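PDB 7DVE: 6'''-hydroxyparomomycin C oxidase from Microbacterium trichothecenolyticum, which oxidises the C3 hydroxyl of the sugar of C-glycosides such as isoorientin and mangiferin, using FAD and molecular oxygen and releasing hydrogen peroxide. Local coordinates for residues Q279-A283 with S284-P288; A454-G457 with A458-C461; L422-I426 with G427-D431; E139-G142 with F143-E146. All coordinates share one frame; numbering follows the deposited sequence.

Overall arrangement
All four contacts are local, each made round a turn or at a helix end. Interactions 1 and 4 treat opposite ends of helices: 1 closes helix 276-283 beside the FAD, with Leu280 about 5 Å from the cofactor, while 4 opens helix 142-145. Both set an arginine against the helix, on an indole in one and on a carboxylate in the other. Interaction 3, about 47 Å from interaction 1 between centres, joins helix 406-424 to strand 427-436 almost entirely through backbone. Interaction 2 is a surface loop whose turn is closed by an aspartate; it touches interaction 1 through Pro288 and Val460. Interactions 1, 3 and 4 are partly buried.

Interaction 1 (Q279-A283 with S284-P288)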
ATOM      1  N   GLN A 279       1.002  10.781 -12.574  1.00 59.33           N
ATOM      2  CA  GLN A 279       2.018  10.964 -13.613  1.00 62.10           C
ATOM      3  C   GLN A 279       1.514  10.512 -14.980  1.00 64.71           C
ATOM      4  O   GLN A 279       1.586  11.266 -15.965  1.00 65.46           O
ATOM      5  CB  GLN A 279       3.292  10.204 -13.238  1.00 62.25           C
ATOM      6  CG  GLN A 279       4.491  10.518 -14.119  1.00 59.95           C
ATOM      7  CD  GLN A 279       5.697   9.692 -13.744  1.00 60.28           C
ATOM      8  OE1 GLN A 279       5.584   8.498 -13.426  1.00 60.27           O
ATOM      9  NE2 GLN A 279       6.862  10.321 -13.755  1.00 60.07           N
ATOM     10  N   LEU A 280       1.013   9.271 -15.058  1.00 62.58           N
ATOM     11  CA  LEU A 280       0.550   8.736 -16.331  1.00 63.58           C
ATOM     12  C   LEU A 280      -0.623   9.541 -16.869  1.00 64.84           C
ATOM     13  O   LEU A 280      -0.682   9.834 -18.071  1.00 66.18           O
ATOM     14  CB  LEU A 280       0.177   7.262 -16.174  1.00 63.32           C
ATOM     15  CG  LEU A 280      -0.554   6.610 -17.346  1.00 65.94           C
ATOM     16  CD1 LEU A 280       0.275   6.729 -18.623  1.00 68.10           C
ATOM     17  CD2 LEU A 280      -0.864   5.151 -17.021  1.00 63.67           C
ATOM     18  N   LEU A 281      -1.559   9.932 -15.991  1.00 64.10           N
ATOM     19  CA  LEU A 281      -2.707  10.710 -16.461  1.00 65.29           C
ATOM     20  C   LEU A 281      -2.265  12.076 -16.988  1.00 65.89           C
ATOM     21  O   LEU A 281      -2.746  12.530 -18.029  1.00 67.49           O
ATOM     22  CB  LEU A 281      -3.756  10.867 -15.348  1.00 64.03           C
ATOM     23  CG  LEU A 281      -4.480   9.654 -14.712  1.00 65.84           C
ATOM     24  CD1 LEU A 281      -5.903   9.997 -14.272  1.00 61.94           C
ATOM     25  CD2 LEU A 281      -4.478   8.428 -15.609  1.00 64.30           C
ATOM     26  N   TRP A 282      -1.329  12.734 -16.298  1.00 65.20           N
ATOM     27  CA  TRP A 282      -0.795  14.013 -16.780  1.00 65.97           C
ATOM     28  C   TRP A 282      -0.118  13.848 -18.135  1.00 67.28           C
ATOM     29  O   TRP A 282      -0.389  14.602 -19.074  1.00 68.34           O
ATOM     30  CB  TRP A 282       0.178  14.601 -15.754  1.00 64.91           C
ATOM     31  CG  TRP A 282       0.883  15.858 -16.217  1.00 69.46           C
ATOM     32  CD1 TRP A 282       2.049  15.937 -16.927  1.00 68.34           C
ATOM     33  CD2 TRP A 282       0.470  17.206 -15.978  1.00 70.15           C
ATOM     34  NE1 TRP A 282       2.374  17.253 -17.165  1.00 73.49           N
ATOM     35  CE2 TRP A 282       1.419  18.050 -16.590  1.00 72.66           C
ATOM     36  CE3 TRP A 282      -0.615  17.779 -15.310  1.00 72.09           C
ATOM     37  CZ2 TRP A 282       1.317  19.440 -16.551  1.00 74.83           C
ATOM     38  CZ3 TRP A 282      -0.727  19.168 -15.286  1.00 73.68           C
ATOM     39  CH2 TRP A 282       0.231  19.979 -15.901  1.00 75.61           C
ATOM     40  N   ALA A 283       0.755  12.845 -18.258  1.00 67.59           N
ATOM     41  CA  ALA A 283       1.402  12.568 -19.537  1.00 66.57           C
ATOM     42  C   ALA A 283       0.395  12.299 -20.650  1.00 69.86           C
ATOM     43  O   ALA A 283       0.684  12.579 -21.819  1.00 72.30           O
ATOM     44  CB  ALA A 283       2.352  11.380 -19.400  1.00 67.71           C
ATOM     45  N   SER A 284      -0.783  11.764 -20.324  1.00 68.88           N
ATOM     46  CA  SER A 284      -1.779  11.469 -21.349  1.00 70.66           C
ATOM     47  C   SER A 284      -2.737  12.629 -21.615  1.00 71.44           C
ATOM     48  O   SER A 284      -3.677  12.471 -22.409  1.00 71.15           O
ATOM     49  CB  SER A 284      -2.584  10.226 -20.965  1.00 70.98           C
ATOM     50  OG  SER A 284      -1.736   9.224 -20.439  1.00 72.22           O
ATOM     51  N   GLY A 285      -2.524  13.783 -20.987  1.00 70.84           N
ATOM     52  CA  GLY A 285      -3.405  14.920 -21.185  1.00 70.87           C
ATOM     53  C   GLY A 285      -4.730  14.838 -20.457  1.00 71.86           C
ATOM     54  O   GLY A 285      -5.646  15.588 -20.792  1.00 70.52           O
ATOM     55  N   ILE A 286      -4.864  13.942 -19.484  1.00 72.27           N
ATOM     56  CA  ILE A 286      -6.065  13.825 -18.660  1.00 69.82           C
ATOM     57  C   ILE A 286      -5.745  14.515 -17.337  1.00 70.83           C
ATOM     58  O   ILE A 286      -5.064  13.955 -16.473  1.00 65.87           O
ATOM     59  CB  ILE A 286      -6.466  12.363 -18.466  1.00 71.53           C
ATOM     60  CG1 ILE A 286      -6.833  11.732 -19.810  1.00 72.09           C
ATOM     61  CG2 ILE A 286      -7.592  12.239 -17.446  1.00 70.98           C
ATOM     62  CD1 ILE A 286      -6.573  10.239 -19.862  1.00 72.11           C
ATOM     63  N   ARG A 287      -6.207  15.754 -17.184  1.00 72.80           N
ATOM     64  CA  ARG A 287      -5.722  16.649 -16.134  1.00 71.32           C
ATOM     65  C   ARG A 287      -6.866  17.363 -15.430  1.00 71.67           C
ATOM     66  O   ARG A 287      -6.975  18.589 -15.502  1.00 72.25           O
ATOM     67  CB  ARG A 287      -4.756  17.679 -16.718  1.00 69.86           C
ATOM     68  CG  ARG A 287      -3.543  17.092 -17.402  1.00 71.47           C
ATOM     69  CD  ARG A 287      -2.658  18.208 -17.956  1.00 71.72           C
ATOM     70  NE  ARG A 287      -1.380  17.699 -18.441  1.00 71.87           N
ATOM     71  CZ  ARG A 287      -0.531  18.383 -19.200  1.00 74.24           C
ATOM     72  NH1 ARG A 287      -0.750  19.648 -19.522  1.00 70.73           N
ATOM     73  NH2 ARG A 287       0.560  17.773 -19.660  1.00 74.41           N
ATOM     74  N   PRO A 288      -7.725  16.636 -14.715  1.00 70.52           N
ATOM     75  CA  PRO A 288      -8.712  17.319 -13.874  1.00 71.86           C
ATOM     76  C   PRO A 288      -8.009  18.070 -12.755  1.00 71.03           C
ATOM     77  O   PRO A 288      -6.943  17.669 -12.284  1.00 69.97           O
ATOM     78  CB  PRO A 288      -9.577  16.182 -13.330  1.00 70.80           C
ATOM     79  CG  PRO A 288      -8.632  15.011 -13.294  1.00 70.60           C
ATOM     80  CD  PRO A 288      -7.727  15.180 -14.495  1.00 69.21           C
TER
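A Schellman motif closes helix 276-283, a helix beside the FAD, and brings Ser284 to Arg287 back over the last turn. Gly285 turns the chain with positive phi, a shape that suits glycine. Its N donates to Trp282 O (3.0 Å), and Ile286 N donates to Leu281 O (2.9 Å). One residue earlier, Leu280 O takes two bonds from Ser284, OG at 2.7 Å and N at 3.0 Å, which arrive from opposite faces of the carbonyl plane. The serine suits this place because its short hydroxyl can fold back beside its own N; OG also bonds Val240 N of the neighbouring strand 235-243. On the outer side, Trp282 swings its indole off the helix with CG anti to the backbone N (chi1 174°), which presents a face to Arg287. The arginine runs extended from CG to NE and lays its guanidinium flat on that face, planes 16° apart, in a cation-pi stack with CZ 3.4 Å from the six-ring centroid. Phe385 also meets the indole. Replacing Trp282 with an alanine would probably leave the Arg287 guanidinium without its flat platform and freer to turn, retaining at most weak bonds to the backbone carbonyl. The aliphatic part of the arginine joins the stack too, its CD standing 3.6 Å from the centroid of the Trp282 six-membered ring in a CH-pi contact.

Interaction 2 (A454-G457 with A458-C461)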
ATOM      1  N   ALA A 454     -19.495  13.752  -6.506  1.00 74.68           N
ATOM      2  CA  ALA A 454     -19.894  14.561  -7.649  1.00 74.84           C
ATOM      3  C   ALA A 454     -18.665  15.125  -8.345  1.00 74.29           C
ATOM      4  O   ALA A 454     -17.600  15.271  -7.745  1.00 76.80           O
ATOM      5  CB  ALA A 454     -20.806  15.713  -7.226  1.00 77.23           C
ATOM      6  N   ASP A 455     -18.825  15.447  -9.627  1.00 75.87           N
ATOM      7  CA  ASP A 455     -17.776  16.108 -10.410  1.00 76.24           C
ATOM      8  C   ASP A 455     -17.780  17.599 -10.074  1.00 76.81           C
ATOM      9  O   ASP A 455     -18.230  18.446 -10.850  1.00 78.23           O
ATOM     10  CB  ASP A 455     -17.998  15.876 -11.906  1.00 77.23           C
ATOM     11  CG  ASP A 455     -16.975  16.605 -12.785  1.00 78.90           C
ATOM     12  OD1 ASP A 455     -16.042  17.214 -12.240  1.00 77.69           O
ATOM     13  OD2 ASP A 455     -17.094  16.552 -14.026  1.00 81.49           O
ATOM     14  N   ASP A 456     -17.249  17.940  -8.902  1.00 74.53           N
ATOM     15  CA  ASP A 456     -17.280  19.334  -8.467  1.00 78.11           C
ATOM     16  C   ASP A 456     -15.893  19.984  -8.389  1.00 77.25           C
ATOM     17  O   ASP A 456     -15.754  21.052  -7.782  1.00 78.76           O
ATOM     18  CB  ASP A 456     -17.997  19.440  -7.120  1.00 76.13           C
ATOM     19  CG  ASP A 456     -17.260  18.713  -6.007  1.00 77.27           C
ATOM     20  OD1 ASP A 456     -16.195  18.102  -6.261  1.00 76.99           O
ATOM     21  OD2 ASP A 456     -17.755  18.755  -4.865  1.00 78.73           O
ATOM     22  N   GLY A 457     -14.871  19.374  -8.988  1.00 75.11           N
ATOM     23  CA  GLY A 457     -13.529  19.904  -8.950  1.00 71.10           C
ATOM     24  C   GLY A 457     -12.689  19.414  -7.795  1.00 72.41           C
ATOM     25  O   GLY A 457     -11.464  19.510  -7.854  1.00 70.89           O
ATOM     26  N   ALA A 458     -13.310  18.855  -6.757  1.00 72.37           N
ATOM     27  CA  ALA A 458     -12.594  18.439  -5.564  1.00 69.64           C
ATOM     28  C   ALA A 458     -12.295  16.940  -5.535  1.00 66.56           C
ATOM     29  O   ALA A 458     -11.864  16.434  -4.499  1.00 65.49           O
ATOM     30  CB  ALA A 458     -13.388  18.856  -4.323  1.00 70.23           C
ATOM     31  N   SER A 459     -12.505  16.222  -6.641  1.00 64.41           N
ATOM     32  CA  SER A 459     -12.206  14.794  -6.720  1.00 63.26           C
ATOM     33  C   SER A 459     -11.776  14.448  -8.138  1.00 63.79           C
ATOM     34  O   SER A 459     -12.133  15.134  -9.096  1.00 64.51           O
ATOM     35  CB  SER A 459     -13.422  13.921  -6.317  1.00 64.19           C
ATOM     36  OG  SER A 459     -14.587  14.210  -7.099  1.00 66.94           O
ATOM     37  N   VAL A 460     -11.036  13.350  -8.272  1.00 63.61           N
ATOM     38  CA  VAL A 460     -10.611  12.850  -9.578  1.00 62.29           C
ATOM     39  C   VAL A 460     -11.566  11.776 -10.116  1.00 68.79           C
ATOM     40  O   VAL A 460     -11.729  11.630 -11.333  1.00 70.04           O
ATOM     41  CB  VAL A 460      -9.158  12.335  -9.503  1.00 63.80           C
ATOM     42  CG1 VAL A 460      -8.777  11.571 -10.746  1.00 64.52           C
ATOM     43  CG2 VAL A 460      -8.206  13.520  -9.340  1.00 64.70           C
ATOM     44  N   CYS A 461     -12.242  11.032  -9.243  1.00 67.59           N
ATOM     45  CA  CYS A 461     -13.057   9.936  -9.746  1.00 69.12           C
ATOM     46  C   CYS A 461     -14.349   9.808  -8.952  1.00 67.70           C
ATOM     47  O   CYS A 461     -14.521  10.400  -7.884  1.00 66.88           O
ATOM     48  CB  CYS A 461     -12.283   8.605  -9.732  1.00 65.51           C
ATOM     49  SG  CYS A 461     -11.753   8.076  -8.094  1.00 65.39           S
TER
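Asp456 folds its side chain back toward Ala458, two residues on. From CB, a first torsion of 64° places CG between the backbone N and the carbonyl carbon, so the carboxylate curls over the turn instead of extending outward. Asp456 CG thereby comes within 4.0 Å of Ala458 N. At the tip, OD1 does the work: it accepts from Ala458 N at 3.0 Å with an N-H...O angle of 160°, nearly straight, although the donor stands above the carboxylate plane, 42° out of it. The same OD1 rests 3.5 Å from Ala458 CB. A side-chain oxygen bound to the N-H two residues later is an Asx turn. Gly457, between them, has positive phi, at which a CB would be jammed against the carbonyl oxygen of Asp456, so glycine is called for. Just before it, an inverse gamma turn centred on Asp455 brings Asp456 N to Ala454 O through a weak bond. The loop's inner side is completed by Ser459, whose OG lies 3.3 Å from Ala454 O and is hydrogen-bonded by Trp468 NE1; Arg450 NH1 bonds Ala458 O. With one carboxylate oxygen, probably carrying part of a negative charge, meeting one backbone N-H at the protein surface, the chemistry implies a turn shaped by a polar bond and glycine geometry, with little apolar packing between its two halves.

Interaction 3 (L422-I426 with G427-D431); sequences LGKAI and GDPLD
The carbonyl oxygen of Gly423 is gripped by two backbone N-H groups, Gly427 N at 3.1 Å and Ile426 N at 3.0 Å. The first donor lies nearly along the C=O axis, the C=O...N angle being 163°. The bond from Gly427 spans four residues, as in an alpha-helix, and that from Ile426 spans three, so the same acceptor serves both spacings where the chain leaves the helix. Gly427 then straightens into a fully extended conformation; a CB on it would come 2.9 Å from Ile426 O, a clash that explains the glycine. The turn thus couples helix 406-424 directly to strand 427-436, which pairs antiparallel with strand 300-307 in the large antiparallel sheet of this GMC oxidoreductase. Gly427 O stands close to two other acceptors without bonding either, 3.3 Å from Gly423 O and 3.4 Å from Lys424 O; the latter is bonded by Arg308 NH1, whose charge is likely to ease the crowding. Ile426 O is bonded by Arg180 NH1. The branched side chain of Ile426 fits the buried side, where it packs on Val305 and Met307 of strand 300-307 and on Val177 and Leu181 of helix 176-183. Toward solvent, the one side-chain touch across the turn is between Lys424 and Pro429. The lysine's aliphatic root lies across the ring, CG to CG 4.1 Å, and beyond CG its chain runs extended. Proline suits its site in that its ring offers carbon to this root while its other contacts include Phe303.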
ATOM      1  N   LEU A 422       2.419   4.051  25.597  1.00 55.01           N
ATOM      2  CA  LEU A 422       2.138   2.663  25.236  1.00 52.79           C
ATOM      3  C   LEU A 422       3.378   1.783  25.393  1.00 55.69           C
ATOM      4  O   LEU A 422       3.265   0.618  25.798  1.00 53.58           O
ATOM      5  CB  LEU A 422       1.612   2.572  23.805  1.00 53.10           C
ATOM      6  CG  LEU A 422       0.286   3.197  23.374  1.00 56.65           C
ATOM      7  CD1 LEU A 422       0.187   3.177  21.849  1.00 53.72           C
ATOM      8  CD2 LEU A 422      -0.923   2.516  23.993  1.00 54.57           C
ATOM      9  N   GLY A 423       4.570   2.304  25.069  1.00 51.98           N
ATOM     10  CA  GLY A 423       5.763   1.474  25.168  1.00 51.59           C
ATOM     11  C   GLY A 423       6.180   1.188  26.604  1.00 55.27           C
ATOM     12  O   GLY A 423       6.648   0.090  26.917  1.00 55.41           O
ATOM     13  N   LYS A 424       6.039   2.175  27.495  1.00 54.14           N
ATOM     14  CA  LYS A 424       6.336   1.927  28.909  1.00 56.98           C
ATOM     15  C   LYS A 424       5.416   0.859  29.504  1.00 57.33           C
ATOM     16  O   LYS A 424       5.808   0.134  30.424  1.00 59.04           O
ATOM     17  CB  LYS A 424       6.203   3.219  29.715  1.00 55.30           C
ATOM     18  CG  LYS A 424       7.377   4.173  29.641  1.00 58.57           C
ATOM     19  CD  LYS A 424       7.011   5.444  30.423  1.00 58.59           C
ATOM     20  CE  LYS A 424       8.154   6.424  30.554  1.00 59.17           C
ATOM     21  NZ  LYS A 424       7.615   7.767  31.013  1.00 64.79           N
ATOM     22  N   ALA A 425       4.187   0.751  29.005  1.00 57.04           N
ATOM     23  CA  ALA A 425       3.294  -0.281  29.504  1.00 57.32           C
ATOM     24  C   ALA A 425       3.748  -1.681  29.128  1.00 58.64           C
ATOM     25  O   ALA A 425       3.239  -2.652  29.692  1.00 57.96           O
ATOM     26  CB  ALA A 425       1.875  -0.038  28.981  1.00 57.75           C
ATOM     27  N   ILE A 426       4.690  -1.812  28.198  1.00 58.47           N
ATOM     28  CA  ILE A 426       5.074  -3.123  27.671  1.00 59.83           C
ATOM     29  C   ILE A 426       6.440  -3.530  28.201  1.00 58.88           C
ATOM     30  O   ILE A 426       6.724  -4.718  28.366  1.00 58.59           O
ATOM     31  CB  ILE A 426       5.073  -3.111  26.129  1.00 56.63           C
ATOM     32  CG1 ILE A 426       3.672  -2.942  25.584  1.00 55.30           C
ATOM     33  CG2 ILE A 426       5.675  -4.366  25.571  1.00 59.89           C
ATOM     34  CD1 ILE A 426       3.677  -2.638  24.116  1.00 55.89           C
ATOM     35  N   GLY A 427       7.302  -2.549  28.436  1.00 57.73           N
ATOM     36  CA  GLY A 427       8.668  -2.853  28.821  1.00 59.83           C
ATOM     37  C   GLY A 427       9.495  -1.608  29.049  1.00 60.45           C
ATOM     38  O   GLY A 427       8.965  -0.512  29.246  1.00 59.78           O
ATOM     39  N   ASP A 428      10.812  -1.801  29.042  1.00 57.90           N
ATOM     40  CA  ASP A 428      11.734  -0.709  29.255  1.00 59.64           C
ATOM     41  C   ASP A 428      12.195  -0.159  27.916  1.00 56.27           C
ATOM     42  O   ASP A 428      12.752  -0.906  27.099  1.00 55.82           O
ATOM     43  CB  ASP A 428      12.920  -1.159  30.098  1.00 61.49           C
ATOM     44  CG  ASP A 428      12.477  -1.798  31.410  1.00 66.32           C
ATOM     45  OD1 ASP A 428      11.931  -1.068  32.264  1.00 68.90           O
ATOM     46  OD2 ASP A 428      12.674  -3.023  31.591  1.00 69.46           O
ATOM     47  N   PRO A 429      11.946   1.116  27.642  1.00 55.65           N
ATOM     48  CA  PRO A 429      12.293   1.675  26.330  1.00 55.70           C
ATOM     49  C   PRO A 429      13.792   1.605  26.067  1.00 55.30           C
ATOM     50  O   PRO A 429      14.604   1.711  26.983  1.00 54.03           O
ATOM     51  CB  PRO A 429      11.811   3.125  26.431  1.00 57.90           C
ATOM     52  CG  PRO A 429      10.726   3.110  27.542  1.00 56.95           C
ATOM     53  CD  PRO A 429      11.156   2.035  28.490  1.00 55.97           C
ATOM     54  N   LEU A 430      14.154   1.398  24.802  1.00 53.08           N
ATOM     55  CA  LEU A 430      15.560   1.384  24.429  1.00 56.03           C
ATOM     56  C   LEU A 430      16.146   2.785  24.395  1.00 57.71           C
ATOM     57  O   LEU A 430      17.366   2.930  24.397  1.00 56.95           O
ATOM     58  CB  LEU A 430      15.748   0.713  23.066  1.00 55.44           C
ATOM     59  CG  LEU A 430      16.167  -0.761  23.059  1.00 57.71           C
ATOM     60  CD1 LEU A 430      15.339  -1.594  24.037  1.00 55.98           C
ATOM     61  CD2 LEU A 430      16.104  -1.342  21.654  1.00 55.02           C
ATOM     62  N   ASP A 431      15.286   3.797  24.427  1.00 59.02           N
ATOM     63  CA  ASP A 431      15.583   5.206  24.266  1.00 56.54           C
ATOM     64  C   ASP A 431      14.494   5.919  25.041  1.00 56.66           C
ATOM     65  O   ASP A 431      13.370   5.421  25.101  1.00 58.37           O
ATOM     66  CB  ASP A 431      15.562   5.573  22.777  1.00 59.14           C
ATOM     67  CG  ASP A 431      16.245   6.873  22.482  1.00 61.86           C
ATOM     68  OD1 ASP A 431      16.152   7.804  23.325  1.00 61.54           O
ATOM     69  OD2 ASP A 431      16.872   6.954  21.394  1.00 61.99           O
TER

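Interaction 4 (E139-G142 with F143-E146)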
ATOM      1  N   GLU A 139     -11.847   8.444   9.558  1.00 60.31           N
ATOM      2  CA  GLU A 139     -11.163   7.869   8.397  1.00 61.45           C
ATOM      3  C   GLU A 139     -12.102   7.203   7.399  1.00 61.18           C
ATOM      4  O   GLU A 139     -11.652   6.876   6.293  1.00 61.68           O
ATOM      5  CB  GLU A 139     -10.128   6.807   8.784  1.00 54.92           C
ATOM      6  CG  GLU A 139      -9.443   6.971  10.111  1.00 56.73           C
ATOM      7  CD  GLU A 139      -8.556   5.772  10.416  1.00 57.15           C
ATOM      8  OE1 GLU A 139      -9.088   4.736  10.870  1.00 61.20           O
ATOM      9  OE2 GLU A 139      -7.338   5.843  10.179  1.00 54.65           O
ATOM     10  N   ARG A 140     -13.350   6.929   7.766  1.00 59.91           N
ATOM     11  CA  ARG A 140     -14.224   6.117   6.935  1.00 63.27           C
ATOM     12  C   ARG A 140     -14.897   6.975   5.883  1.00 66.00           C
ATOM     13  O   ARG A 140     -15.341   8.094   6.163  1.00 65.27           O
ATOM     14  CB  ARG A 140     -15.278   5.408   7.791  1.00 64.03           C
ATOM     15  CG  ARG A 140     -14.666   4.386   8.755  1.00 64.46           C
ATOM     16  CD  ARG A 140     -15.708   3.688   9.609  1.00 64.45           C
ATOM     17  NE  ARG A 140     -16.633   2.863   8.843  1.00 68.36           N
ATOM     18  CZ  ARG A 140     -16.526   1.550   8.670  1.00 68.22           C
ATOM     19  NH1 ARG A 140     -15.459   0.883   9.073  1.00 64.70           N
ATOM     20  NH2 ARG A 140     -17.525   0.886   8.086  1.00 66.85           N
ATOM     21  N   ILE A 141     -14.981   6.446   4.666  1.00 65.77           N
ATOM     22  CA  ILE A 141     -15.652   7.193   3.606  1.00 66.63           C
ATOM     23  C   ILE A 141     -17.160   7.138   3.873  1.00 72.19           C
ATOM     24  O   ILE A 141     -17.795   6.081   3.799  1.00 71.01           O
ATOM     25  CB  ILE A 141     -15.281   6.661   2.218  1.00 64.09           C
ATOM     26  CG1 ILE A 141     -13.775   6.855   1.990  1.00 63.57           C
ATOM     27  CG2 ILE A 141     -16.032   7.421   1.166  1.00 69.57           C
ATOM     28  CD1 ILE A 141     -13.136   5.889   1.013  1.00 61.25           C
ATOM     29  N   GLY A 142     -17.735   8.294   4.199  1.00 72.29           N
ATOM     30  CA  GLY A 142     -19.080   8.319   4.740  1.00 70.74           C
ATOM     31  C   GLY A 142     -20.148   7.942   3.733  1.00 77.86           C
ATOM     32  O   GLY A 142     -21.105   7.236   4.070  1.00 83.16           O
ATOM     33  N   PHE A 143     -20.028   8.423   2.491  1.00 80.08           N
ATOM     34  CA  PHE A 143     -21.064   8.079   1.523  1.00 80.78           C
ATOM     35  C   PHE A 143     -21.037   6.601   1.170  1.00 79.98           C
ATOM     36  O   PHE A 143     -22.046   6.075   0.693  1.00 82.13           O
ATOM     37  CB  PHE A 143     -20.975   8.940   0.257  1.00 75.69           C
ATOM     38  CG  PHE A 143     -19.615   8.988  -0.394  1.00 76.29           C
ATOM     39  CD1 PHE A 143     -19.209   7.993  -1.277  1.00 75.06           C
ATOM     40  CD2 PHE A 143     -18.767  10.065  -0.168  1.00 71.43           C
ATOM     41  CE1 PHE A 143     -17.969   8.055  -1.904  1.00 74.52           C
ATOM     42  CE2 PHE A 143     -17.518  10.136  -0.795  1.00 73.48           C
ATOM     43  CZ  PHE A 143     -17.118   9.132  -1.661  1.00 72.33           C
ATOM     44  N   LEU A 144     -19.919   5.921   1.406  1.00 79.03           N
ATOM     45  CA  LEU A 144     -19.889   4.474   1.285  1.00 78.17           C
ATOM     46  C   LEU A 144     -20.353   3.786   2.556  1.00 78.41           C
ATOM     47  O   LEU A 144     -20.957   2.719   2.472  1.00 77.16           O
ATOM     48  CB  LEU A 144     -18.478   3.998   0.917  1.00 73.73           C
ATOM     49  CG  LEU A 144     -18.040   4.398  -0.493  1.00 74.89           C
ATOM     50  CD1 LEU A 144     -16.714   3.762  -0.827  1.00 73.13           C
ATOM     51  CD2 LEU A 144     -19.118   4.034  -1.534  1.00 72.38           C
ATOM     52  N   ASP A 145     -20.092   4.388   3.726  1.00 77.63           N
ATOM     53  CA  ASP A 145     -20.475   3.792   5.003  1.00 77.59           C
ATOM     54  C   ASP A 145     -21.982   3.836   5.236  1.00 83.69           C
ATOM     55  O   ASP A 145     -22.533   2.939   5.885  1.00 84.60           O
ATOM     56  CB  ASP A 145     -19.756   4.500   6.153  1.00 74.34           C
ATOM     57  CG  ASP A 145     -19.477   3.567   7.331  1.00 75.84           C
ATOM     58  OD1 ASP A 145     -19.624   2.343   7.164  1.00 77.91           O
ATOM     59  OD2 ASP A 145     -19.124   4.045   8.427  1.00 74.86           O
ATOM     60  N   GLU A 146     -22.662   4.867   4.729  1.00 93.02           N
ATOM     61  CA  GLU A 146     -24.083   5.027   5.016  1.00 95.12           C
ATOM     62  C   GLU A 146     -24.923   3.933   4.376  1.00 96.50           C
ATOM     63  O   GLU A 146     -25.942   3.529   4.944  1.00 98.63           O
ATOM     64  CB  GLU A 146     -24.568   6.409   4.559  1.00 97.48           C
ATOM     65  CG  GLU A 146     -24.412   6.677   3.057  1.00 99.83           C
ATOM     66  CD  GLU A 146     -24.736   8.120   2.650  1.00107.19           C
ATOM     67  OE1 GLU A 146     -25.253   8.889   3.494  1.00112.83           O
ATOM     68  OE2 GLU A 146     -24.451   8.487   1.483  1.00105.92           O
TER
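Arg140 holds the carboxylate of Asp145 side-on with two nitrogens, one to each oxygen. Arg140 NH2 reaches Asp145 OD1 at 2.7 Å, nearly straight at 173°, and NE of the same arginine reaches OD2 of the aspartate at 2.8 Å. The oxygens lie close to the guanidinium plane, yet both are met from above the carboxylate plane, the two groups being turned 50° apart. A bend at chi3 (65°) brings the head round to this position. The guanidinium has further partners: NH2 also forms a salt bridge with Asp151 OD1, and NH1 gives a hydrogen bond to Pro135 O. A leucine in place of Arg140 would probably leave the carboxylates of Asp145 and Asp151 without this shared partner and the Pro135 carbonyl without its donor. The salt bridge ties the loop to helix 142-145, with Ile141 at the N-cap position. Isoleucine has no side-chain acceptor with which to cap the first-turn N-H groups. Its carbonyl oxygen begins the regular helix bonding, accepting from Asp145 N at 2.9 Å and weakly from Leu144 N. One step on, Gly142 O accepts from Glu146 N at 2.9 Å. Ile141's branched chain makes the apolar side of the turn. Ile141 CG2 sits over the face of the Phe143 ring, 3.6 Å from its centroid in a CH-pi contact, and 4.0 Å from Leu144 CG. Leu496 of helix 490-510 packs on both Ile141 and Leu144.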